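Local coordinates for protein ribose 5-phosphate isomerase B (Anaplasma phagocytophilum, PDB 4EM8) that probably interconverts ribose 5-phosphate and ribulose 5-phosphate as a sugar-phosphate isomerase of the LacAB/RpiB family, at residues Phe24-Leu29 / Cys34-Cys39; Leu110-Arg115 / Asp120-Val125. All coordinates share one frame; numbering follows the deposited sequence.

Contact 1: residues Phe24-Leu29 / Cys34-Cys39; sequences FLSAYL and CEVFDC
V36 lays its two methyl branches against the flank of helix 19-31, where they overlap S26 and L29, CG1 toward S26 and CG2 mainly toward L29. The helix connects strand 9-14 to strand 35-38 in a beta-alpha-beta crossover, and this contact is its second half, the return from helix to sheet. CG1 of V36, anti to the backbone N (chi1 170°), meets CB of S26 at 3.7 Å. The other branch is pressed harder: CG2 of V36 stands 3.4 Å from CB of L29, tighter than usual van der Waals contact for two carbons. S26 and L29 are one helical turn apart, so a single valine spans both. The hydroxyl of S26 adds no polar link to the strand; its OG is hydrogen-bonded to the backbone O of R22, one turn earlier, and V36 meets the serine chiefly through CB, with OG slightly farther from CG1. L12 of strand 9-14 touches both S26 and V36, so the pair packs over the neighbouring strand as well. Where the chain leaves the helix, the join becomes polar. C34 N donates to L29 O over 3.0 Å at an N-H...O angle of 162°, the donor tilted 31° from the carbonyl plane, tying the start of the strand segment to the helix. Alongside this bond, SG of C34 lies 4.0 Å from CD2 of L29.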
loop_
_atom_site.group_PDB
_atom_site.type_symbol
_atom_site.label_atom_id
_atom_site.label_comp_id
_atom_site.label_asym_id
_atom_site.label_seq_id
_atom_site.Cartn_x
_atom_site.Cartn_y
_atom_site.Cartn_z
ATOM N N PHE A 24 9.330 -18.162 9.486
ATOM C CA PHE A 24 10.726 -17.804 9.199
ATOM C C PHE A 24 11.115 -16.436 9.791
ATOM O O PHE A 24 12.172 -16.310 10.451
ATOM C CB PHE A 24 10.981 -17.830 7.682
ATOM C CG PHE A 24 12.411 -17.501 7.285
ATOM C CD1 PHE A 24 13.415 -18.461 7.371
ATOM C CD2 PHE A 24 12.746 -16.214 6.846
ATOM C CE1 PHE A 24 14.723 -18.164 7.008
ATOM C CE2 PHE A 24 14.054 -15.904 6.483
ATOM C CZ PHE A 24 15.040 -16.880 6.566
ATOM N N LEU A 25 10.282 -15.414 9.555
ATOM C CA LEU A 25 10.568 -14.080 10.060
ATOM C C LEU A 25 10.355 -13.977 11.573
ATOM O O LEU A 25 11.043 -13.208 12.218
ATOM C CB LEU A 25 9.799 -12.994 9.310
ATOM C CG LEU A 25 10.060 -12.933 7.812
ATOM C CD1 LEU A 25 9.010 -12.052 7.111
ATOM C CD2 LEU A 25 11.483 -12.481 7.509
ATOM N N SER A 26 9.450 -14.776 12.141
ATOM C CA SER A 26 9.278 -14.781 13.587
ATOM C C SER A 26 10.532 -15.319 14.283
ATOM O O SER A 26 10.973 -14.743 15.283
ATOM C CB SER A 26 8.008 -15.556 14.029
ATOM O OG SER A 26 6.832 -14.998 13.436
ATOM N N ALA A 27 11.103 -16.407 13.754
ATOM C CA ALA A 27 12.338 -16.986 14.296
ATOM C C ALA A 27 13.511 -16.012 14.154
ATOM O O ALA A 27 14.330 -15.888 15.062
ATOM C CB ALA A 27 12.662 -18.306 13.617
ATOM N N TYR A 28 13.575 -15.308 13.019
ATOM C CA TYR A 28 14.591 -14.276 12.822
ATOM C C TYR A 28 14.497 -13.209 13.913
ATOM O O TYR A 28 15.484 -12.908 14.605
ATOM C CB TYR A 28 14.436 -13.645 11.441
ATOM C CG TYR A 28 15.372 -12.494 11.175
ATOM C CD1 TYR A 28 16.745 -12.701 11.071
ATOM C CD2 TYR A 28 14.886 -11.196 10.991
ATOM C CE1 TYR A 28 17.603 -11.653 10.837
ATOM C CE2 TYR A 28 15.741 -10.142 10.712
ATOM C CZ TYR A 28 17.092 -10.372 10.647
ATOM O OH TYR A 28 17.956 -9.344 10.418
ATOM N N LEU A 29 13.323 -12.610 14.050
ATOM C CA LEU A 29 13.107 -11.605 15.086
ATOM C C LEU A 29 13.465 -12.097 16.489
ATOM O O LEU A 29 14.065 -11.359 17.280
ATOM C CB LEU A 29 11.662 -11.107 15.066
ATOM C CG LEU A 29 11.359 -10.224 13.850
ATOM C CD1 LEU A 29 9.884 -9.856 13.831
ATOM C CD2 LEU A 29 12.246 -8.946 13.826
ATOM N N CYS A 34 13.895 -9.749 19.846
ATOM C CA CYS A 34 12.571 -9.123 19.935
ATOM C C CYS A 34 11.596 -9.977 20.726
ATOM O O CYS A 34 11.707 -11.203 20.740
ATOM C CB CYS A 34 11.981 -8.944 18.546
ATOM S SG CYS A 34 12.834 -7.713 17.559
ATOM N N GLU A 35 10.616 -9.333 21.349
ATOM C CA GLU A 35 9.413 -10.032 21.755
ATOM C C GLU A 35 8.574 -10.225 20.512
ATOM O O GLU A 35 8.265 -9.259 19.824
ATOM C CB GLU A 35 8.583 -9.214 22.712
ATOM C CG GLU A 35 9.080 -9.151 24.127
ATOM C CD GLU A 35 7.942 -8.778 25.052
ATOM O OE1 GLU A 35 7.644 -7.562 25.171
ATOM O OE2 GLU A 35 7.340 -9.710 25.633
ATOM N N VAL A 36 8.179 -11.460 20.250
ATOM C CA VAL A 36 7.488 -11.796 19.016
ATOM C C VAL A 36 6.148 -12.462 19.295
ATOM O O VAL A 36 6.070 -13.439 20.041
ATOM C CB VAL A 36 8.371 -12.721 18.143
ATOM C CG1 VAL A 36 7.576 -13.278 16.973
ATOM C CG2 VAL A 36 9.597 -11.960 17.655
ATOM N N PHE A 37 5.092 -11.945 18.681
ATOM C CA PHE A 37 3.738 -12.402 18.991
ATOM C C PHE A 37 3.059 -12.915 17.710
ATOM O O PHE A 37 2.790 -12.135 16.784
ATOM C CB PHE A 37 2.949 -11.268 19.639
ATOM C CG PHE A 37 3.508 -10.832 20.970
ATOM C CD1 PHE A 37 3.074 -11.427 22.155
ATOM C CD2 PHE A 37 4.475 -9.826 21.044
ATOM C CE1 PHE A 37 3.591 -11.028 23.383
ATOM C CE2 PHE A 37 5.001 -9.425 22.268
ATOM C CZ PHE A 37 4.559 -10.030 23.438
ATOM N N ASP A 38 2.828 -14.223 17.660
ATOM C CA ASP A 38 2.197 -14.906 16.506
ATOM C C ASP A 38 0.695 -14.754 16.623
ATOM O O ASP A 38 0.118 -15.230 17.596
ATOM C CB ASP A 38 2.571 -16.401 16.521
ATOM C CG ASP A 38 2.023 -17.182 15.316
ATOM O OD1 ASP A 38 0.983 -16.815 14.754
ATOM O OD2 ASP A 38 2.618 -18.214 14.959
ATOM N N CYS A 39 0.063 -14.088 15.654
ATOM C CA CYS A 39 -1.396 -13.878 15.664
ATOM C C CYS A 39 -2.153 -14.678 14.590
ATOM O O CYS A 39 -3.225 -14.276 14.127
ATOM C CB CYS A 39 -1.694 -12.396 15.508
ATOM S SG CYS A 39 -0.928 -11.400 16.805
#

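Contact 2: residues Leu110-Arg115 / Asp120-Val125; sequences LCFGSR and DTAQSV
F112 drives its ring from strand 109-113 into the side of helix 119-131, and the dense part of the contact is gathered round it. CB of A122 sits over one face, 4.2 Å from the ring centroid and 23° off the normal, a CH-pi contact displaced toward the CE1 side. L110 CD1 lies above the opposite face, near the rim, while CB of V125 meets the ring edge in plane, 3.9 Å from CE1. The ring also reaches the helix backbone, its CZ coming within 3.4 Å of A122 O. Strand and helix run nearly antiparallel, at 168° with axes 10.5 Å apart at closest approach, as expected where a strand of a Rossmann-like alpha/beta sandwich turns back into the helix covering its sheet. With its CG anti to the backbone N (chi1 174°), L110 brings CD1 to 4.1 Å from CG1 of V125. No hydrogen bond crosses between the segments, and the four touching residues are all buried. Beyond this core the two segments part: S114 and Q123 point their CB atoms away from each other's segment, and Q123 packs instead on F24 and Y28 of helix 19-31. The exposed side chains of D120 and R115, the latter predicted to bind D-ribulose 5-phosphate, do not touch the opposing segment.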
loop_
_atom_site.group_PDB
_atom_site.type_symbol
_atom_site.label_atom_id
_atom_site.label_comp_id
_atom_site.label_asym_id
_atom_site.label_seq_id
_atom_site.Cartn_x
_atom_site.Cartn_y
_atom_site.Cartn_z
ATOM N N LEU A 110 4.675 -3.541 8.324
ATOM C CA LEU A 110 5.334 -4.015 7.115
ATOM C C LEU A 110 4.516 -5.154 6.491
ATOM O O LEU A 110 4.218 -6.148 7.162
ATOM C CB LEU A 110 6.763 -4.455 7.436
ATOM C CG LEU A 110 7.672 -5.128 6.363
ATOM C CD1 LEU A 110 7.747 -4.316 5.074
ATOM C CD2 LEU A 110 9.079 -5.399 6.916
ATOM N N CYS A 111 4.128 -5.005 5.223
ATOM C CA CYS A 111 3.434 -6.071 4.502
ATOM C C CYS A 111 4.334 -6.766 3.472
ATOM O O CYS A 111 5.059 -6.096 2.780
ATOM C CB CYS A 111 2.216 -5.485 3.791
ATOM S SG CYS A 111 1.062 -4.690 4.945
ATOM N N PHE A 112 4.254 -8.088 3.363
ATOM C CA PHE A 112 4.974 -8.862 2.353
ATOM C C PHE A 112 4.015 -9.695 1.508
ATOM O O PHE A 112 2.958 -10.079 1.981
ATOM C CB PHE A 112 5.912 -9.882 3.006
ATOM C CG PHE A 112 7.088 -9.282 3.664
ATOM C CD1 PHE A 112 8.104 -8.766 2.901
ATOM C CD2 PHE A 112 7.223 -9.312 5.053
ATOM C CE1 PHE A 112 9.208 -8.210 3.496
ATOM C CE2 PHE A 112 8.333 -8.777 5.655
ATOM C CZ PHE A 112 9.337 -8.241 4.869
ATOM N N GLY A 113 4.460 -10.005 0.294
ATOM C CA GLY A 113 3.795 -10.900 -0.658
ATOM C C GLY A 113 4.638 -12.143 -0.714
ATOM O O GLY A 113 5.651 -12.195 -1.447
ATOM N N SER A 114 4.206 -13.169 0.027
ATOM C CA SER A 114 5.013 -14.366 0.245
ATOM C C SER A 114 5.280 -15.120 -1.050
ATOM O O SER A 114 6.299 -15.781 -1.165
ATOM C CB SER A 114 4.334 -15.307 1.248
ATOM O OG SER A 114 3.055 -15.748 0.742
ATOM N N ARG A 115 4.376 -15.019 -2.025
ATOM C CA ARG A 115 4.565 -15.702 -3.300
ATOM C C ARG A 115 5.500 -14.997 -4.275
ATOM O O ARG A 115 5.792 -15.540 -5.308
ATOM C CB ARG A 115 3.198 -15.970 -3.960
ATOM C CG ARG A 115 2.435 -17.026 -3.202
ATOM C CD ARG A 115 1.058 -17.271 -3.758
ATOM N NE ARG A 115 0.383 -18.347 -3.018
ATOM C CZ ARG A 115 -0.942 -18.485 -2.906
ATOM N NH1 ARG A 115 -1.759 -17.627 -3.488
ATOM N NH2 ARG A 115 -1.451 -19.502 -2.216
ATOM N N ASP A 120 15.168 -14.806 2.213
ATOM C CA ASP A 120 16.361 -14.077 2.596
ATOM C C ASP A 120 16.222 -12.588 2.257
ATOM O O ASP A 120 16.626 -11.751 3.039
ATOM C CB ASP A 120 17.621 -14.696 1.945
ATOM C CG ASP A 120 18.013 -16.043 2.585
ATOM O OD1 ASP A 120 17.391 -16.450 3.591
ATOM O OD2 ASP A 120 18.944 -16.698 2.082
ATOM N N THR A 121 15.618 -12.256 1.120
ATOM C CA THR A 121 15.381 -10.861 0.807
ATOM C C THR A 121 14.371 -10.278 1.808
ATOM O O THR A 121 14.568 -9.164 2.319
ATOM C CB THR A 121 14.881 -10.635 -0.631
ATOM O OG1 THR A 121 15.711 -11.355 -1.541
ATOM C CG2 THR A 121 14.909 -9.134 -0.979
ATOM N N ALA A 122 13.330 -11.044 2.131
ATOM C CA ALA A 122 12.334 -10.573 3.105
ATOM C C ALA A 122 12.979 -10.239 4.453
ATOM O O ALA A 122 12.616 -9.262 5.103
ATOM C CB ALA A 122 11.232 -11.588 3.286
ATOM N N GLN A 123 13.949 -11.049 4.859
ATOM C CA GLN A 123 14.650 -10.825 6.115
ATOM C C GLN A 123 15.455 -9.496 6.086
ATOM O O GLN A 123 15.460 -8.758 7.072
ATOM C CB GLN A 123 15.556 -12.041 6.392
ATOM C CG GLN A 123 16.542 -11.909 7.528
ATOM C CD GLN A 123 17.625 -12.985 7.443
ATOM O OE1 GLN A 123 17.322 -14.179 7.427
ATOM N NE2 GLN A 123 18.881 -12.562 7.361
ATOM N N SER A 124 16.135 -9.203 4.961
ATOM C CA SER A 124 16.820 -7.899 4.793
ATOM C C SER A 124 15.835 -6.740 4.865
ATOM O O SER A 124 16.121 -5.730 5.527
ATOM C CB SER A 124 17.623 -7.819 3.499
ATOM O OG SER A 124 18.463 -8.947 3.398
ATOM N N VAL A 125 14.660 -6.910 4.238
ATOM C CA VAL A 125 13.650 -5.847 4.217
ATOM C C VAL A 125 13.124 -5.526 5.609
ATOM O O VAL A 125 13.059 -4.352 6.008
ATOM C CB VAL A 125 12.477 -6.150 3.274
ATOM C CG1 VAL A 125 11.414 -5.046 3.362
ATOM C CG2 VAL A 125 12.989 -6.252 1.862
#

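Contacts 1 and 2 follow one another along the chain, their centres about 13 Å apart, and both pack a helix on the same parallel sheet. Helices 19-31 and 119-131 are neighbours: CE1 of Y28 packs on CG of Q123 at 3.5 Å, and CZ of F24 lies 3.6 Å from OE1 of Q123. Deeper in, L25 CD1 comes within 3.6 Å of F112 CE2, so the ring central to contact 2 also touches the helix of contact 1. Contact 1 is away from the predicted sites. Contact 2 is closer, with the F112 side chain about 8 Å from that of C71, the predicted proton acceptor, and R115 following its strand.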